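Local coordinates for probable glucarate dehydratase (Mycobacterium smegmatis str. MC2 155, PDB 3VDG), which probably dehydrates glucarate, as a member of the enolase superfamily, whose enzymes use a bound metal ion to stabilise an enolate intermediate, at residues L45-G50 against R423-T428; V38-P43 against P54-A59; E378-P383 against D408-L413; V167-Y172 against G391-P396. One frame throughout, in Å; residues are numbered along the deposited sequence.

The four contacts show how a chain of the enolase superfamily ties its two ends to one capping domain and extends its barrel sheet beyond the first strand. Contacts 1 and 3 each touch contact 2, with centres about 12 Å from its own: contact 2 pairs strands 30-41 and 55-65, contact 3 sets helix 407-420 against a loop, and contact 1 ties the first hairpin's tip to helix 427-434. Contact 4, about 26 Å from contact 1 between centres, joins barrel strand 166-174 to strand 392-394. Along the chain contacts 1 and 2 cross, contact 2 precedes 3 and 4, and these cross inside the loop closed by contact 1. Both chain ends thus meet in the capping region.

Contact 1 of 4, residues L45-G50 against R423-T428; sequences LLNTVG and RDRDDT. With ACT (acetate ion), chain E.
Asn47 reaches Asp427 with its amide nitrogen, and this bond shows how a few well-placed polar groups can join two distant parts of a chain. ND2 donates to Asp427 OD2 at 2.8 Å, with the oxygen lying in the amide plane. Its second bond goes to the acetate, ND2 to OXT at 2.9 Å, which occupies both hydrogens of the amide. The other end is used as well: Asn47 OD1 accepts from Val49 N at 2.9 Å, an Asx turn that steadies the rotation of the side chain within the beta turn from Asn47 to Gly50. A chi1 of 62° puts CG where ND2 can face Asp427 while OD1 turns back to Val49 N.

Asp427 is held from two directions. Arg425, extended from CG to NE, grips it side-on: NE meets OD1 at 2.9 Å, nearly straight, while NH2 meets OD2 at 2.7 Å on the syn lone pair. With the syn side taken by NH2, OD2 accepts the amide on its anti side, somewhat out of the carboxylate plane. Next to this, Thr428 OG1 donates to Val49 O at 2.7 Å, and Asp426, the N-cap of helix 427-434, caps Gly429 N.

The acetate, probably from the crystallisation liquor, is also bonded to His52 and His372, and its OXT lies 3.5 Å from Arg425 NH2. Three polar bonds on one carboxylate would be expected to keep Asp427 ionised, and the anion beside Asn47 and Arg425 suggests a pocket suited to negatively charged groups, consistent with capping loops closing over an acidic substrate in this superfamily.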
loop_
_atom_site.group_PDB
_atom_site.type_symbol
_atom_site.label_atom_id
_atom_site.label_comp_id
_atom_site.label_asym_id
_atom_site.label_seq_id
_atom_site.Cartn_x
_atom_site.Cartn_y
_atom_site.Cartn_z
ATOM N N LEU A 45 0.316 -35.837 -6.476
ATOM C CA LEU A 45 -0.823 -35.123 -5.895
ATOM C C LEU A 45 -1.841 -34.793 -6.987
ATOM O O LEU A 45 -1.490 -34.291 -8.051
ATOM C CB LEU A 45 -0.336 -33.820 -5.232
ATOM C CG LEU A 45 0.735 -33.944 -4.137
ATOM C CD1 LEU A 45 1.093 -32.567 -3.568
ATOM C CD2 LEU A 45 0.242 -34.862 -3.019
ATOM N N LEU A 46 -3.110 -35.060 -6.710
ATOM C CA LEU A 46 -4.156 -34.912 -7.720
ATOM C C LEU A 46 -4.834 -33.562 -7.590
ATOM O O LEU A 46 -4.995 -33.046 -6.476
ATOM C CB LEU A 46 -5.212 -36.011 -7.515
ATOM C CG LEU A 46 -4.747 -37.422 -7.895
ATOM C CD1 LEU A 46 -5.729 -38.466 -7.368
ATOM C CD2 LEU A 46 -4.571 -37.545 -9.415
ATOM N N ASN A 47 -5.244 -32.996 -8.730
ATOM C CA ASN A 47 -6.083 -31.828 -8.729
ATOM C C ASN A 47 -7.056 -31.914 -9.882
ATOM O O ASN A 47 -7.084 -32.926 -10.610
ATOM C CB ASN A 47 -5.274 -30.511 -8.741
ATOM C CG ASN A 47 -4.425 -30.354 -9.987
ATOM O OD1 ASN A 47 -4.851 -30.703 -11.076
ATOM N ND2 ASN A 47 -3.208 -29.824 -9.828
ATOM N N THR A 48 -7.878 -30.887 -10.043
ATOM C CA THR A 48 -8.972 -30.995 -11.007
ATOM C C THR A 48 -8.468 -31.019 -12.460
ATOM O O THR A 48 -9.211 -31.411 -13.363
ATOM C CB THR A 48 -10.068 -29.924 -10.784
ATOM O OG1 THR A 48 -11.292 -30.367 -11.383
ATOM C CG2 THR A 48 -9.682 -28.561 -11.390
ATOM N N VAL A 49 -7.208 -30.635 -12.695
ATOM C CA VAL A 49 -6.715 -30.611 -14.078
ATOM C C VAL A 49 -5.688 -31.695 -14.400
ATOM O O VAL A 49 -5.184 -31.766 -15.524
ATOM C CB VAL A 49 -6.147 -29.231 -14.498
ATOM C CG1 VAL A 49 -7.257 -28.176 -14.501
ATOM C CG2 VAL A 49 -4.965 -28.825 -13.620
ATOM N N GLY A 50 -5.378 -32.540 -13.430
ATOM C CA GLY A 50 -4.345 -33.552 -13.653
ATOM C C GLY A 50 -3.708 -34.064 -12.382
ATOM O O GLY A 50 -4.389 -34.286 -11.369
ATOM N N ARG A 423 10.717 -29.237 -18.252
ATOM C CA ARG A 423 11.042 -27.840 -18.555
ATOM C C ARG A 423 9.880 -26.867 -18.287
ATOM O O ARG A 423 10.074 -25.654 -18.264
ATOM C CB ARG A 423 11.528 -27.698 -20.012
ATOM C CG ARG A 423 12.842 -28.415 -20.299
ATOM C CD ARG A 423 13.916 -27.937 -19.322
ATOM N NE ARG A 423 15.201 -28.622 -19.447
ATOM C CZ ARG A 423 15.647 -29.532 -18.591
ATOM N NH1 ARG A 423 14.908 -29.874 -17.541
ATOM N NH2 ARG A 423 16.844 -30.087 -18.768
ATOM N N ASP A 424 8.673 -27.397 -18.125
ATOM C CA ASP A 424 7.487 -26.584 -17.811
ATOM C C ASP A 424 6.583 -27.348 -16.842
ATOM O O ASP A 424 6.475 -28.570 -16.934
ATOM C CB ASP A 424 6.690 -26.275 -19.084
ATOM C CG ASP A 424 7.461 -25.402 -20.055
ATOM O OD1 ASP A 424 7.509 -24.164 -19.861
ATOM O OD2 ASP A 424 8.012 -25.956 -21.025
ATOM N N ARG A 425 5.947 -26.654 -15.900
ATOM C CA ARG A 425 4.933 -27.320 -15.104
ATOM C C ARG A 425 3.758 -27.695 -16.020
ATOM O O ARG A 425 3.255 -26.859 -16.759
ATOM C CB ARG A 425 4.432 -26.441 -13.967
ATOM C CG ARG A 425 3.384 -27.175 -13.157
ATOM C CD ARG A 425 2.783 -26.347 -12.035
ATOM N NE ARG A 425 1.661 -27.082 -11.442
ATOM C CZ ARG A 425 0.897 -26.617 -10.464
ATOM N NH1 ARG A 425 1.135 -25.412 -9.942
ATOM N NH2 ARG A 425 -0.099 -27.365 -10.012
ATOM N N ASP A 426 3.313 -28.945 -15.970
ATOM C CA ASP A 426 2.266 -29.384 -16.888
ATOM C C ASP A 426 1.473 -30.562 -16.300
ATOM O O ASP A 426 1.667 -31.702 -16.715
ATOM C CB ASP A 426 2.909 -29.799 -18.222
ATOM C CG ASP A 426 1.891 -29.954 -19.343
ATOM O OD1 ASP A 426 0.690 -29.723 -19.107
ATOM O OD2 ASP A 426 2.287 -30.301 -20.470
ATOM N N ASP A 427 0.590 -30.280 -15.342
ATOM C CA ASP A 427 -0.163 -31.312 -14.635
ATOM C C ASP A 427 -1.053 -32.093 -15.624
ATOM O O ASP A 427 -1.216 -33.311 -15.516
ATOM C CB ASP A 427 -1.100 -30.687 -13.578
ATOM C CG ASP A 427 -0.359 -29.854 -12.515
ATOM O OD1 ASP A 427 0.879 -29.686 -12.579
ATOM O OD2 ASP A 427 -1.042 -29.338 -11.607
ATOM N N THR A 428 -1.628 -31.367 -16.579
ATOM C CA THR A 428 -2.522 -31.967 -17.557
ATOM C C THR A 428 -1.750 -32.824 -18.560
ATOM O O THR A 428 -2.100 -33.978 -18.803
ATOM C CB THR A 428 -3.337 -30.896 -18.289
ATOM O OG1 THR A 428 -4.036 -30.105 -17.318
ATOM C CG2 THR A 428 -4.346 -31.555 -19.244
HETATM C C ACT E . -1.883 -27.570 -6.717
HETATM O O ACT E . -0.792 -27.487 -6.093
HETATM O OXT ACT E . -2.126 -28.541 -7.466
HETATM C CH3 ACT E . -2.929 -26.499 -6.578
#

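Contact 2 of 4, residues V38-P43 against P54-A59; sequences VAFADP and PYALRA
Phe40 and Ala56 face each other as a hydrogen-bonded pair in an antiparallel hairpin, and the phenylalanine illustrates how one side chain can cover two residues of a partner strand. From CB, a chi1 of 51° sets the ring back across the neighbouring strand. CG and CD1 pass the backbone of Ala56, CD1 coming within 3.6 Å of its carbonyl O. CE1 then meets Arg58 CG at 3.5 Å, that methylene lying in plane at the ring edge. CE2 and CZ both approach Ala56 CB, CZ at 3.6 Å; the methyl sits over one face, displaced toward the rim, as a CH-pi contact.

In the backbone, Phe40 N binds Ala56 O and Ala56 N returns to Phe40 O at 2.9 Å. Val38 and Arg58 form the next such pair, while Asp42 N reaches Pro54 O at 3.0 Å from well above the carbonyl plane. On the other face Ala39 CB touches Leu57 CD2 at 3.8 Å.

Arg58 bends at chi2 and chi3, its guanidinium leaving for Glu74 and Ser351. The hairpin thus divides its chemistry: four regular backbone bonds, a distorted one at the end and hydrocarbon contacts join the strands, while Glu74 on the next strand balances the buried charge.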
loop_
_atom_site.group_PDB
_atom_site.type_symbol
_atom_site.label_atom_id
_atom_site.label_comp_id
_atom_site.label_asym_id
_atom_site.label_seq_id
_atom_site.Cartn_x
_atom_site.Cartn_y
_atom_site.Cartn_z
ATOM N N VAL A 38 15.955 -25.136 -10.539
ATOM C CA VAL A 38 16.135 -26.327 -9.721
ATOM C C VAL A 38 14.896 -27.215 -9.837
ATOM O O VAL A 38 13.834 -26.751 -10.263
ATOM C CB VAL A 38 16.346 -25.958 -8.244
ATOM C CG1 VAL A 38 17.618 -25.117 -8.098
ATOM C CG2 VAL A 38 15.120 -25.210 -7.703
ATOM N N ALA A 39 15.025 -28.486 -9.463
ATOM C CA ALA A 39 13.870 -29.398 -9.439
ATOM C C ALA A 39 13.972 -30.255 -8.193
ATOM O O ALA A 39 15.062 -30.668 -7.790
ATOM C CB ALA A 39 13.821 -30.258 -10.707
ATOM N N PHE A 40 12.836 -30.493 -7.553
ATOM C CA PHE A 40 12.795 -31.304 -6.356
ATOM C C PHE A 40 11.604 -32.261 -6.426
ATOM O O PHE A 40 10.594 -31.947 -7.040
ATOM C CB PHE A 40 12.717 -30.419 -5.099
ATOM C CG PHE A 40 11.618 -29.383 -5.139
ATOM C CD1 PHE A 40 11.817 -28.165 -5.761
ATOM C CD2 PHE A 40 10.399 -29.616 -4.517
ATOM C CE1 PHE A 40 10.816 -27.209 -5.790
ATOM C CE2 PHE A 40 9.390 -28.657 -4.545
ATOM C CZ PHE A 40 9.603 -27.453 -5.185
ATOM N N ALA A 41 11.749 -33.425 -5.804
ATOM C CA ALA A 41 10.736 -34.482 -5.828
ATOM C C ALA A 41 9.398 -34.039 -5.273
ATOM O O ALA A 41 9.317 -33.345 -4.242
ATOM C CB ALA A 41 11.219 -35.718 -5.078
ATOM N N ASP A 42 8.348 -34.481 -5.956
ATOM C CA ASP A 42 6.963 -34.129 -5.603
ATOM C C ASP A 42 6.148 -35.407 -5.788
ATOM O O ASP A 42 6.342 -36.114 -6.784
ATOM C CB ASP A 42 6.453 -33.077 -6.594
ATOM C CG ASP A 42 5.256 -32.268 -6.058
ATOM O OD1 ASP A 42 5.000 -32.276 -4.829
ATOM O OD2 ASP A 42 4.589 -31.594 -6.879
ATOM N N PRO A 43 5.248 -35.715 -4.845
ATOM C CA PRO A 43 4.412 -36.908 -4.977
ATOM C C PRO A 43 3.290 -36.719 -6.008
ATOM O O PRO A 43 3.052 -35.599 -6.462
ATOM C CB PRO A 43 3.789 -37.062 -3.577
ATOM C CG PRO A 43 4.521 -36.097 -2.689
ATOM C CD PRO A 43 4.983 -34.999 -3.588
ATOM N N PRO A 54 6.587 -35.714 -11.247
ATOM C CA PRO A 54 7.480 -36.241 -10.193
ATOM C C PRO A 54 8.527 -35.239 -9.675
ATOM O O PRO A 54 9.132 -35.469 -8.625
ATOM C CB PRO A 54 8.182 -37.434 -10.863
ATOM C CG PRO A 54 7.862 -37.344 -12.316
ATOM C CD PRO A 54 6.611 -36.531 -12.468
ATOM N N TYR A 55 8.776 -34.176 -10.432
ATOM C CA TYR A 55 9.559 -33.045 -9.922
ATOM C C TYR A 55 8.824 -31.734 -10.156
ATOM O O TYR A 55 8.225 -31.512 -11.220
ATOM C CB TYR A 55 10.929 -32.975 -10.586
ATOM C CG TYR A 55 11.706 -34.230 -10.358
ATOM C CD1 TYR A 55 12.520 -34.361 -9.241
ATOM C CD2 TYR A 55 11.576 -35.314 -11.221
ATOM C CE1 TYR A 55 13.225 -35.530 -9.005
ATOM C CE2 TYR A 55 12.274 -36.491 -10.994
ATOM C CZ TYR A 55 13.086 -36.593 -9.880
ATOM O OH TYR A 55 13.781 -37.745 -9.639
ATOM N N ALA A 56 8.890 -30.872 -9.148
ATOM C CA ALA A 56 8.395 -29.507 -9.243
ATOM C C ALA A 56 9.602 -28.626 -9.599
ATOM O O ALA A 56 10.720 -28.914 -9.157
ATOM C CB ALA A 56 7.813 -29.090 -7.900
ATOM N N LEU A 57 9.379 -27.567 -10.378
ATOM C CA LEU A 57 10.471 -26.673 -10.823
ATOM C C LEU A 57 10.408 -25.299 -10.150
ATOM O O LEU A 57 9.325 -24.750 -9.983
ATOM C CB LEU A 57 10.369 -26.436 -12.334
ATOM C CG LEU A 57 10.257 -27.637 -13.270
ATOM C CD1 LEU A 57 10.135 -27.138 -14.710
ATOM C CD2 LEU A 57 11.420 -28.586 -13.094
ATOM N N ARG A 58 11.556 -24.742 -9.770
ATOM C CA ARG A 58 11.631 -23.341 -9.300
ATOM C C ARG A 58 12.904 -22.724 -9.870
ATOM O O ARG A 58 13.794 -23.453 -10.343
ATOM C CB ARG A 58 11.646 -23.256 -7.772
ATOM C CG ARG A 58 10.465 -23.943 -7.098
ATOM C CD ARG A 58 9.167 -23.178 -7.287
ATOM N NE ARG A 58 9.079 -22.031 -6.378
ATOM C CZ ARG A 58 8.058 -21.196 -6.358
ATOM N NH1 ARG A 58 7.029 -21.376 -7.199
ATOM N NH2 ARG A 58 8.063 -20.186 -5.500
ATOM N N ALA A 59 12.966 -21.396 -9.888
ATOM C CA ALA A 59 14.179 -20.681 -10.293
ATOM C C ALA A 59 14.646 -19.881 -9.086
ATOM O O ALA A 59 13.860 -19.182 -8.447
ATOM C CB ALA A 59 13.912 -19.765 -11.485
#

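Contact 3 of 4, residues E378-P383 against D408-L413; sequences EDVVAP and DALAAL
Glu378 opens its segment by lying against Leu413 of helix 407-420, the first of several purely van der Waals contacts by which a loop rests on a helix. The glutamate runs obliquely over the leucine, with OE2 3.6 Å from Leu413 CD2. Its carboxylate is satisfied elsewhere, OE1 by Ala41 N and OE2 by Gln416 NE2, so the apolar methyl flanks a charge already in use.

Asp379 turns its side chain from the helix and offers its backbone: Asp379 O lies 3.4 Å from Ala409 CB and 3.8 Å from Leu413 CD1. The carboxylate folds back so that OD1 accepts from Val380 N at 2.6 Å, and it also receives Gly349 N.

Val380 then supplies the apolar centre. With CG1 anti to the carbonyl carbon (chi1 -66°), this branch reaches both leucines, 3.7 Å from Leu413 CD1 and 4.0 Å from Leu410 CD1, one helical turn apart. Beyond it the loop departs, Val381 packing on Ile350.

Val380 also meets Ile350 of helix 349-360 and Val60 of strand 55-65, while Leu410 and Leu413 rest on Val38 of strand 30-41, so the loop is packed among helix 349-360, helix 407-420 and the sheet of strands 30-41 and 55-65.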
loop_
_atom_site.group_PDB
_atom_site.type_symbol
_atom_site.label_atom_id
_atom_site.label_comp_id
_atom_site.label_asym_id
_atom_site.label_seq_id
_atom_site.Cartn_x
_atom_site.Cartn_y
_atom_site.Cartn_z
ATOM N N GLU A 378 13.449 -31.502 0.123
ATOM C CA GLU A 378 14.713 -30.926 -0.358
ATOM C C GLU A 378 14.638 -29.401 -0.225
ATOM O O GLU A 378 13.548 -28.838 -0.082
ATOM C CB GLU A 378 14.971 -31.322 -1.820
ATOM C CG GLU A 378 15.208 -32.833 -2.011
ATOM C CD GLU A 378 14.869 -33.349 -3.410
ATOM O OE1 GLU A 378 13.676 -33.330 -3.800
ATOM O OE2 GLU A 378 15.796 -33.802 -4.123
ATOM N N ASP A 379 15.787 -28.732 -0.251
ATOM C CA ASP A 379 15.805 -27.271 -0.139
ATOM C C ASP A 379 17.125 -26.725 -0.658
ATOM O O ASP A 379 18.095 -27.488 -0.849
ATOM C CB ASP A 379 15.555 -26.822 1.308
ATOM C CG ASP A 379 14.998 -25.386 1.396
ATOM O OD1 ASP A 379 14.992 -24.655 0.384
ATOM O OD2 ASP A 379 14.571 -24.982 2.482
ATOM N N VAL A 380 17.156 -25.422 -0.922
ATOM C CA VAL A 380 18.369 -24.764 -1.427
ATOM C C VAL A 380 19.036 -23.850 -0.401
ATOM O O VAL A 380 20.121 -23.315 -0.661
ATOM C CB VAL A 380 18.111 -23.926 -2.703
ATOM C CG1 VAL A 380 17.713 -24.821 -3.871
ATOM C CG2 VAL A 380 17.051 -22.870 -2.446
ATOM N N VAL A 381 18.390 -23.657 0.745
ATOM C CA VAL A 381 18.955 -22.813 1.801
ATOM C C VAL A 381 19.464 -23.644 2.968
ATOM O O VAL A 381 19.026 -24.771 3.183
ATOM C CB VAL A 381 17.953 -21.746 2.321
ATOM C CG1 VAL A 381 17.466 -20.890 1.160
ATOM C CG2 VAL A 381 16.780 -22.390 3.068
ATOM N N ALA A 382 20.410 -23.091 3.716
ATOM C CA ALA A 382 20.917 -23.786 4.891
ATOM C C ALA A 382 19.787 -23.952 5.912
ATOM O O ALA A 382 18.921 -23.091 6.024
ATOM C CB ALA A 382 22.094 -23.029 5.488
ATOM N N PRO A 383 19.779 -25.072 6.650
ATOM C CA PRO A 383 18.635 -25.362 7.520
ATOM C C PRO A 383 18.692 -24.565 8.820
ATOM O O PRO A 383 19.711 -23.939 9.131
ATOM C CB PRO A 383 18.791 -26.861 7.815
ATOM C CG PRO A 383 20.273 -27.100 7.701
ATOM C CD PRO A 383 20.748 -26.187 6.596
ATOM N N ASP A 408 26.062 -26.288 -2.191
ATOM C CA ASP A 408 26.084 -27.701 -2.568
ATOM C C ASP A 408 24.676 -28.206 -2.831
ATOM O O ASP A 408 24.453 -28.989 -3.755
ATOM C CB ASP A 408 26.734 -28.557 -1.480
ATOM C CG ASP A 408 28.244 -28.376 -1.420
ATOM O OD1 ASP A 408 28.860 -27.942 -2.421
ATOM O OD2 ASP A 408 28.815 -28.661 -0.359
ATOM N N ALA A 409 23.726 -27.760 -2.015
ATOM C CA ALA A 409 22.328 -28.144 -2.216
ATOM C C ALA A 409 21.750 -27.538 -3.495
ATOM O O ALA A 409 21.040 -28.217 -4.243
ATOM C CB ALA A 409 21.494 -27.762 -1.012
ATOM N N LEU A 410 22.030 -26.256 -3.726
ATOM C CA LEU A 410 21.652 -25.582 -4.965
ATOM C C LEU A 410 22.178 -26.300 -6.191
ATOM O O LEU A 410 21.438 -26.484 -7.163
ATOM C CB LEU A 410 22.130 -24.111 -4.990
ATOM C CG LEU A 410 21.815 -23.303 -6.251
ATOM C CD1 LEU A 410 20.299 -23.211 -6.446
ATOM C CD2 LEU A 410 22.426 -21.901 -6.211
ATOM N N ALA A 411 23.454 -26.698 -6.162
ATOM C CA ALA A 411 24.053 -27.370 -7.323
ATOM C C ALA A 411 23.409 -28.739 -7.554
ATOM O O ALA A 411 23.182 -29.148 -8.702
ATOM C CB ALA A 411 25.565 -27.509 -7.151
ATOM N N ALA A 412 23.104 -29.431 -6.460
ATOM C CA ALA A 412 22.462 -30.742 -6.551
ATOM C C ALA A 412 21.069 -30.639 -7.153
ATOM O O ALA A 412 20.699 -31.441 -8.014
ATOM C CB ALA A 412 22.397 -31.407 -5.186
ATOM N N LEU A 413 20.280 -29.658 -6.712
ATOM C CA LEU A 413 18.931 -29.511 -7.282
ATOM C C LEU A 413 18.960 -28.946 -8.693
ATOM O O LEU A 413 18.027 -29.154 -9.467
ATOM C CB LEU A 413 18.006 -28.682 -6.377
ATOM C CG LEU A 413 17.763 -29.240 -4.975
ATOM C CD1 LEU A 413 16.752 -28.347 -4.263
ATOM C CD2 LEU A 413 17.276 -30.680 -4.993
#

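Contact 4 of 4, residues V167-Y172 against G391-P396; sequences VPFSAY and GEVQVP
Val167 and Val393 form an antiparallel hydrogen-bonded pair that attaches strand 392-394 to barrel strand 166-174, and its two faces differ sharply. On the tight, buried face Phe169 crosses Val393 with CE2 3.7 Å from CG2, the methyl approaching the ring at a slant. CG of the phenylalanine is anti to its carbonyl carbon (chi1 -73°), which brings the ring back over the partner strand. Helix 349-360 closes this face, with Leu352 on Phe169 and Ala359 on Val167.

At Pro168 and Glu392, a non-hydrogen-bonded pair, the backbones come closest, CA to CA 4.0 Å; what is looser on this face is the partly exposed side chains at the rim. Glu392 is modelled in two conformations, as is exposed Gln394 beyond it.

Between the faces runs the backbone. Val167 N donates to Val393 O at 2.8 Å, Val393 N returns to Val167 O at 3.0 Å, and Phe169 N binds Gly391 O at 2.9 Å, almost in line with the C=O bond. The same oxygen lies at the Phe169 ring edge. Three backbone bonds and an apolar face against helix 349-360 thus hold this short strand, while the other face carries residues in alternative conformations, consistent with looser packing.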
loop_
_atom_site.group_PDB
_atom_site.type_symbol
_atom_site.label_atom_id
_atom_site.label_comp_id
_atom_site.label_asym_id
_atom_site.label_seq_id
_atom_site.Cartn_x
_atom_site.Cartn_y
_atom_site.Cartn_z
ATOM N N VAL A 167 4.119 -17.154 12.304
ATOM C CA VAL A 167 3.067 -17.190 11.285
ATOM C C VAL A 167 2.455 -18.598 11.196
ATOM O O VAL A 167 3.158 -19.564 10.930
ATOM C CB VAL A 167 3.639 -16.818 9.910
ATOM C CG1 VAL A 167 2.567 -16.990 8.836
ATOM C CG2 VAL A 167 4.139 -15.368 9.937
ATOM N N PRO A 168 1.138 -18.708 11.415
ATOM C CA PRO A 168 0.467 -20.012 11.357
ATOM C C PRO A 168 0.182 -20.445 9.921
ATOM O O PRO A 168 -0.174 -19.614 9.081
ATOM C CB PRO A 168 -0.842 -19.770 12.135
ATOM C CG PRO A 168 -1.087 -18.308 12.017
ATOM C CD PRO A 168 0.277 -17.657 11.986
ATOM N N PHE A 169 0.373 -21.734 9.647
ATOM C CA PHE A 169 0.122 -22.302 8.338
ATOM C C PHE A 169 -0.917 -23.413 8.445
ATOM O O PHE A 169 -1.184 -23.938 9.538
ATOM C CB PHE A 169 1.401 -22.867 7.737
ATOM C CG PHE A 169 2.366 -21.815 7.275
ATOM C CD1 PHE A 169 2.436 -21.453 5.931
ATOM C CD2 PHE A 169 3.205 -21.183 8.187
ATOM C CE1 PHE A 169 3.325 -20.467 5.499
ATOM C CE2 PHE A 169 4.099 -20.207 7.762
ATOM C CZ PHE A 169 4.156 -19.845 6.421
ATOM N N SER A 170 -1.504 -23.768 7.307
ATOM C CA SER A 170 -2.493 -24.853 7.272
ATOM C C SER A 170 -1.873 -26.153 6.768
ATOM O O SER A 170 -0.806 -26.148 6.152
ATOM C CB SER A 170 -3.671 -24.470 6.381
ATOM O OG SER A 170 -3.217 -24.219 5.066
ATOM N N ALA A 171 -2.546 -27.265 7.058
ATOM C CA ALA A 171 -2.216 -28.575 6.502
ATOM C C ALA A 171 -2.884 -28.631 5.119
ATOM O O ALA A 171 -4.108 -28.528 5.019
ATOM C CB ALA A 171 -2.821 -29.656 7.401
ATOM N N TYR A 172 -2.090 -28.778 4.063
ATOM C CA TYR A 172 -2.612 -28.741 2.700
ATOM C C TYR A 172 -2.772 -30.189 2.202
ATOM O O TYR A 172 -1.809 -30.798 1.757
ATOM C CB TYR A 172 -1.631 -27.969 1.799
ATOM C CG TYR A 172 -2.247 -27.380 0.539
ATOM C CD1 TYR A 172 -3.377 -27.953 -0.047
ATOM C CD2 TYR A 172 -1.685 -26.261 -0.076
ATOM C CE1 TYR A 172 -3.939 -27.424 -1.200
ATOM C CE2 TYR A 172 -2.245 -25.722 -1.231
ATOM C CZ TYR A 172 -3.365 -26.308 -1.789
ATOM O OH TYR A 172 -3.923 -25.778 -2.929
ATOM N N GLY A 391 2.557 -25.744 14.214
ATOM C CA GLY A 391 1.798 -25.260 13.046
ATOM C C GLY A 391 2.243 -23.871 12.578
ATOM O O GLY A 391 1.665 -23.326 11.657
ATOM N N GLU A 392 3.276 -23.304 13.207
ATOM C CA GLU A 392 3.680 -21.941 12.885
ATOM C C GLU A 392 5.188 -21.843 12.724
ATOM O O GLU A 392 5.937 -22.705 13.200
ATOM C CB GLU A 392 3.175 -20.965 13.953
ATOM C CG GLU A 392 3.665 -21.324 15.345
ATOM C CD GLU A 392 3.166 -20.388 16.424
ATOM O OE1 GLU A 392 3.820 -20.337 17.487
ATOM O OE2 GLU A 392 2.133 -19.713 16.214
ATOM N N VAL A 393 5.627 -20.812 11.999
ATOM C CA VAL A 393 7.054 -20.556 11.788
ATOM C C VAL A 393 7.376 -19.206 12.437
ATOM O O VAL A 393 6.709 -18.214 12.149
ATOM C CB VAL A 393 7.414 -20.454 10.289
ATOM C CG1 VAL A 393 8.919 -20.209 10.113
ATOM C CG2 VAL A 393 6.957 -21.707 9.542
ATOM N N GLN A 394 8.355 -19.175 13.306
ATOM C CA GLN A 394 8.765 -17.952 13.944
ATOM C C GLN A 394 9.398 -16.995 12.915
ATOM O O GLN A 394 10.149 -17.436 12.127
ATOM C CB GLN A 394 9.739 -18.271 15.062
ATOM C CG GLN A 394 10.159 -17.047 15.820
ATOM C CD GLN A 394 10.661 -17.331 17.232
ATOM O OE1 GLN A 394 11.539 -18.162 17.442
ATOM N NE2 GLN A 394 10.102 -16.621 18.202
ATOM N N VAL A 395 9.076 -15.722 12.939
ATOM C CA VAL A 395 9.659 -14.798 11.959
ATOM C C VAL A 395 11.147 -14.617 12.305
ATOM O O VAL A 395 11.469 -14.383 13.461
ATOM C CB VAL A 395 8.874 -13.463 11.879
ATOM C CG1 VAL A 395 8.874 -12.721 13.200
ATOM C CG2 VAL A 395 9.424 -12.571 10.774
ATOM N N PRO A 396 12.054 -14.786 11.321
ATOM C CA PRO A 396 13.479 -14.579 11.622
ATOM C C PRO A 396 13.732 -13.133 12.066
ATOM O O PRO A 396 13.120 -12.205 11.526
ATOM C CB PRO A 396 14.171 -14.839 10.273
ATOM C CG PRO A 396 13.229 -15.755 9.537
ATOM C CD PRO A 396 11.843 -15.302 9.950
#